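Local structure of (R)-S-adenosyl-L-methionine hydrolase (Thermus thermophilus, 2CW5) at residues 1-13 with 58-70. The protein catalyses the hydrolysis of S-adenosyl-L-methionine to adenosine and L-methionine, without chlorinase or fluorinase activity. Residues are numbered along the deposited sequence; the frame is centred on the assembly and turned at random.
Sequences MRPVYFLSDFGLE and YLPEGAVVLAVVD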
loop_
_atom_site.group_PDB
_atom_site.type_symbol
_atom_site.label_atom_id
_atom_site.label_comp_id
_atom_site.label_asym_id
_atom_site.label_seq_id
_atom_site.Cartn_x
_atom_site.Cartn_y
_atom_site.Cartn_z
HETATM N N MSE C 1 12.028 23.875 3.741
HETATM C CA MSE C 1 12.703 22.575 3.473
HETATM C C MSE C 1 12.453 22.051 2.066
HETATM O O MSE C 1 11.673 22.616 1.297
HETATM C CB MSE C 1 12.221 21.508 4.451
HETATM C CG MSE C 1 12.652 21.694 5.878
HETATM SE SE MSE C 1 12.164 20.108 6.840
HETATM C CE MSE C 1 10.382 20.625 7.385
ATOM N N ARG C 2 13.122 20.949 1.749
ATOM C CA ARG C 2 12.986 20.304 0.455
ATOM C C ARG C 2 12.125 19.064 0.636
ATOM O O ARG C 2 12.266 18.341 1.624
ATOM C CB ARG C 2 14.365 19.918 -0.084
ATOM C CG ARG C 2 15.184 21.114 -0.542
ATOM C CD ARG C 2 16.624 21.029 -0.074
ATOM N NE ARG C 2 17.354 22.252 -0.404
ATOM C CZ ARG C 2 18.580 22.533 0.023
ATOM N NH1 ARG C 2 19.226 21.677 0.805
ATOM N NH2 ARG C 2 19.161 23.673 -0.328
ATOM N N PRO C 3 11.205 18.813 -0.305
ATOM C CA PRO C 3 10.353 17.632 -0.179
ATOM C C PRO C 3 11.148 16.348 -0.363
ATOM O O PRO C 3 12.207 16.341 -1.005
ATOM C CB PRO C 3 9.318 17.840 -1.275
ATOM C CG PRO C 3 10.107 18.557 -2.334
ATOM C CD PRO C 3 10.877 19.571 -1.526
ATOM N N VAL C 4 10.640 15.266 0.217
ATOM C CA VAL C 4 11.285 13.969 0.105
ATOM C C VAL C 4 10.392 12.996 -0.665
ATOM O O VAL C 4 9.251 12.738 -0.276
ATOM C CB VAL C 4 11.588 13.358 1.497
ATOM C CG1 VAL C 4 12.163 11.963 1.332
ATOM C CG2 VAL C 4 12.575 14.232 2.257
ATOM N N TYR C 5 10.916 12.475 -1.767
ATOM C CA TYR C 5 10.190 11.507 -2.585
ATOM C C TYR C 5 10.791 10.153 -2.239
ATOM O O TYR C 5 12.013 9.972 -2.275
ATOM C CB TYR C 5 10.340 11.856 -4.063
ATOM C CG TYR C 5 9.477 13.050 -4.432
ATOM C CD1 TYR C 5 8.154 12.876 -4.848
ATOM C CD2 TYR C 5 9.954 14.354 -4.284
ATOM C CE1 TYR C 5 7.323 13.974 -5.103
ATOM C CE2 TYR C 5 9.129 15.462 -4.535
ATOM C CZ TYR C 5 7.817 15.261 -4.941
ATOM O OH TYR C 5 6.996 16.342 -5.177
ATOM N N PHE C 6 9.914 9.208 -1.921
ATOM C CA PHE C 6 10.312 7.884 -1.455
ATOM C C PHE C 6 9.908 6.691 -2.331
ATOM O O PHE C 6 8.732 6.507 -2.670
ATOM C CB PHE C 6 9.745 7.755 -0.025
ATOM C CG PHE C 6 10.176 6.531 0.730
ATOM C CD1 PHE C 6 11.308 5.808 0.364
ATOM C CD2 PHE C 6 9.436 6.111 1.840
ATOM C CE1 PHE C 6 11.698 4.682 1.091
ATOM C CE2 PHE C 6 9.814 4.986 2.575
ATOM C CZ PHE C 6 10.948 4.269 2.199
ATOM N N LEU C 7 10.902 5.890 -2.707
ATOM C CA LEU C 7 10.664 4.693 -3.500
ATOM C C LEU C 7 11.353 3.516 -2.820
ATOM O O LEU C 7 12.431 3.666 -2.251
ATOM C CB LEU C 7 11.214 4.854 -4.924
ATOM C CG LEU C 7 11.047 3.639 -5.851
ATOM C CD1 LEU C 7 10.866 4.104 -7.299
ATOM C CD2 LEU C 7 12.259 2.710 -5.722
ATOM N N SER C 8 10.725 2.347 -2.857
ATOM C CA SER C 8 11.342 1.173 -2.254
ATOM C C SER C 8 10.701 -0.091 -2.789
ATOM O O SER C 8 9.759 -0.033 -3.576
ATOM C CB SER C 8 11.163 1.190 -0.735
ATOM O OG SER C 8 9.862 0.743 -0.382
ATOM N N ASP C 9 11.232 -1.234 -2.364
ATOM C CA ASP C 9 10.667 -2.522 -2.738
ATOM C C ASP C 9 10.218 -3.189 -1.433
ATOM O O ASP C 9 10.122 -4.411 -1.356
ATOM C CB ASP C 9 11.711 -3.396 -3.444
ATOM C CG ASP C 9 12.882 -3.769 -2.540
ATOM O OD1 ASP C 9 13.010 -3.178 -1.449
ATOM O OD2 ASP C 9 13.678 -4.652 -2.929
ATOM N N PHE C 10 9.946 -2.373 -0.414
ATOM C CA PHE C 10 9.534 -2.880 0.899
ATOM C C PHE C 10 8.201 -3.624 0.903
ATOM O O PHE C 10 7.947 -4.422 1.797
ATOM C CB PHE C 10 9.471 -1.749 1.938
ATOM C CG PHE C 10 10.805 -1.123 2.256
ATOM C CD1 PHE C 10 11.996 -1.746 1.895
ATOM C CD2 PHE C 10 10.865 0.086 2.943
ATOM C CE1 PHE C 10 13.232 -1.174 2.216
ATOM C CE2 PHE C 10 12.094 0.666 3.268
ATOM C CZ PHE C 10 13.277 0.034 2.905
ATOM N N GLY C 11 7.345 -3.356 -0.076
ATOM C CA GLY C 11 6.071 -4.053 -0.120
ATOM C C GLY C 11 4.982 -3.450 0.748
ATOM O O GLY C 11 5.198 -2.447 1.431
ATOM N N LEU C 12 3.816 -4.097 0.742
ATOM C CA LEU C 12 2.645 -3.631 1.475
ATOM C C LEU C 12 2.279 -4.474 2.694
ATOM O O LEU C 12 1.277 -4.202 3.355
ATOM C CB LEU C 12 1.442 -3.614 0.525
ATOM C CG LEU C 12 1.710 -3.093 -0.886
ATOM C CD1 LEU C 12 0.491 -3.339 -1.760
ATOM C CD2 LEU C 12 2.056 -1.620 -0.842
ATOM N N GLU C 13 3.077 -5.494 2.990
ATOM C CA GLU C 13 2.788 -6.376 4.120
ATOM C C GLU C 13 3.466 -5.987 5.427
ATOM O O GLU C 13 3.003 -6.358 6.505
ATOM C CB GLU C 13 3.181 -7.813 3.775
ATOM C CG GLU C 13 2.299 -8.477 2.743
ATOM C CD GLU C 13 2.733 -9.899 2.448
ATOM O OE1 GLU C 13 3.778 -10.080 1.793
ATOM O OE2 GLU C 13 2.032 -10.836 2.880
ATOM N N TYR C 58 9.273 15.452 -13.381
ATOM C CA TYR C 58 8.107 16.164 -12.860
ATOM C C TYR C 58 8.254 16.582 -11.405
ATOM O O TYR C 58 7.362 17.231 -10.855
ATOM C CB TYR C 58 6.853 15.289 -12.994
ATOM C CG TYR C 58 6.579 14.827 -14.400
ATOM C CD1 TYR C 58 5.947 15.665 -15.320
ATOM C CD2 TYR C 58 6.985 13.565 -14.829
ATOM C CE1 TYR C 58 5.727 15.255 -16.634
ATOM C CE2 TYR C 58 6.775 13.146 -16.140
ATOM C CZ TYR C 58 6.145 13.997 -17.037
ATOM O OH TYR C 58 5.940 13.590 -18.337
ATOM N N LEU C 59 9.368 16.216 -10.777
ATOM C CA LEU C 59 9.578 16.557 -9.377
ATOM C C LEU C 59 10.294 17.888 -9.185
ATOM O O LEU C 59 11.160 18.262 -9.972
ATOM C CB LEU C 59 10.375 15.455 -8.667
ATOM C CG LEU C 59 9.882 14.015 -8.833
ATOM C CD1 LEU C 59 10.702 13.107 -7.928
ATOM C CD2 LEU C 59 8.409 13.909 -8.501
ATOM N N PRO C 60 9.939 18.615 -8.117
ATOM C CA PRO C 60 10.537 19.911 -7.797
ATOM C C PRO C 60 12.058 19.835 -7.757
ATOM O O PRO C 60 12.630 18.866 -7.257
ATOM C CB PRO C 60 9.948 20.229 -6.427
ATOM C CG PRO C 60 8.605 19.599 -6.491
ATOM C CD PRO C 60 8.896 18.267 -7.136
ATOM N N GLU C 61 12.703 20.868 -8.287
ATOM C CA GLU C 61 14.156 20.953 -8.314
ATOM C C GLU C 61 14.679 20.860 -6.882
ATOM O O GLU C 61 14.074 21.404 -5.961
ATOM C CB GLU C 61 14.577 22.296 -8.911
ATOM C CG GLU C 61 15.845 22.261 -9.735
ATOM C CD GLU C 61 15.614 21.676 -11.114
ATOM O OE1 GLU C 61 16.553 21.698 -11.937
ATOM O OE2 GLU C 61 14.490 21.194 -11.374
ATOM N N GLY C 62 15.804 20.178 -6.691
ATOM C CA GLY C 62 16.361 20.066 -5.356
ATOM C C GLY C 62 15.639 19.105 -4.426
ATOM O O GLY C 62 15.982 19.000 -3.248
ATOM N N ALA C 63 14.633 18.403 -4.930
ATOM C CA ALA C 63 13.920 17.446 -4.092
ATOM C C ALA C 63 14.890 16.324 -3.712
ATOM O O ALA C 63 15.853 16.052 -4.435
ATOM C CB ALA C 63 12.732 16.871 -4.848
ATOM N N VAL C 64 14.636 15.684 -2.576
ATOM C CA VAL C 64 15.466 14.580 -2.110
ATOM C C VAL C 64 14.794 13.278 -2.529
ATOM O O VAL C 64 13.693 12.969 -2.072
ATOM C CB VAL C 64 15.601 14.589 -0.568
ATOM C CG1 VAL C 64 16.330 13.330 -0.094
ATOM C CG2 VAL C 64 16.336 15.837 -0.118
ATOM N N VAL C 65 15.452 12.523 -3.401
ATOM C CA VAL C 65 14.912 11.257 -3.876
ATOM C C VAL C 65 15.523 10.115 -3.076
ATOM O O VAL C 65 16.687 9.757 -3.273
ATOM C CB VAL C 65 15.227 11.030 -5.374
ATOM C CG1 VAL C 65 14.574 9.730 -5.854
ATOM C CG2 VAL C 65 14.738 12.211 -6.195
ATOM N N LEU C 66 14.731 9.578 -2.153
ATOM C CA LEU C 66 15.136 8.471 -1.304
ATOM C C LEU C 66 14.636 7.191 -1.962
ATOM O O LEU C 66 13.432 6.995 -2.125
ATOM C CB LEU C 66 14.514 8.632 0.088
ATOM C CG LEU C 66 14.663 7.484 1.091
ATOM C CD1 LEU C 66 16.135 7.208 1.338
ATOM C CD2 LEU C 66 13.966 7.852 2.394
ATOM N N ALA C 67 15.561 6.326 -2.358
ATOM C CA ALA C 67 15.177 5.083 -3.013
ATOM C C ALA C 67 15.935 3.921 -2.402
ATOM O O ALA C 67 17.163 3.875 -2.458
ATOM C CB ALA C 67 15.455 5.171 -4.511
ATOM N N VAL C 68 15.201 2.981 -1.814
ATOM C CA VAL C 68 15.827 1.830 -1.173
ATOM C C VAL C 68 15.396 0.508 -1.794
ATOM O O VAL C 68 14.273 0.046 -1.576
ATOM C CB VAL C 68 15.506 1.796 0.334
ATOM C CG1 VAL C 68 16.236 0.624 0.997
ATOM C CG2 VAL C 68 15.914 3.113 0.984
ATOM N N VAL C 69 16.300 -0.082 -2.574
ATOM C CA VAL C 69 16.076 -1.365 -3.244
ATOM C C VAL C 69 17.431 -2.067 -3.353
ATOM O O VAL C 69 18.377 -1.499 -3.890
ATOM C CB VAL C 69 15.525 -1.188 -4.685
ATOM C CG1 VAL C 69 15.307 -2.555 -5.331
ATOM C CG2 VAL C 69 14.220 -0.393 -4.667
ATOM N N ASP C 70 17.531 -3.295 -2.851
ATOM C CA ASP C 70 18.797 -4.029 -2.920
ATOM C C ASP C 70 18.609 -5.443 -3.444
ATOM O O ASP C 70 19.291 -5.813 -4.429
ATOM C CB ASP C 70 19.457 -4.094 -1.543
ATOM C CG ASP C 70 19.794 -2.729 -0.993
ATOM O OD1 ASP C 70 18.860 -1.921 -0.801
ATOM O OD2 ASP C 70 20.992 -2.463 -0.750
#
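Strands 4-8 and 64-68 are parallel neighbours inside the mixed sheet of the N-terminal alpha/beta domain, and just past their C-terminal ends lie Asp9 and Asp70, which probably bind adenosine, as in relatives. Five backbone hydrogen bonds alternate between the two strands, from Val64 N to Pro3 O (3.0 Å) as far as Val68 N to Leu7 O. Beyond them the pairing frays: Asp9 N reaches Val68 O only weakly, at 3.4 Å, where the strands give way to the loops that probably line the adenosine site.

On one face of the sheet Tyr5 meets the loop leading into strand 64-68. With CG anti to the carbonyl carbon (chi1 -75°), the ring is placed against the side chain of Leu59, whose CD2 sits over one face, 3.8 Å from the centroid, in a CH-pi contact. Ala63 CB comes up at the ring edge, while Pro60 CD touches the hydroxyl end, 3.3 Å from Tyr5 OH. A serine here would probably leave the Leu59 methyls without the aromatic face and open a gap beside Pro60 and Ala63.

The other face carries Val4, Phe6 and Ser8 with Val64, Leu66 and Val68. The Phe6 and Leu66 side chains extend together from adjacent strands, with Leu66 CD2 over the phenylalanine ring and Leu66 O in plane at its edge. Further along, Ser8 OG accepts from Phe10 N (3.1 Å) in an ST turn and also bonds His38; Ser8 CB lies over the centre of one face of the Phe10 ring, and Phe10 CZ meets Val68 CG1 at 3.6 Å. Asp9 OD2 packs near Val69 CG1 and is held by Gln43 N.

Strand 34-37 flanks strand 4-8 on its far side, helices 16-24 and 133-147 pack over the Phe6 and Leu66 face, and Tyr5 also touches Ala18 of the third subunit.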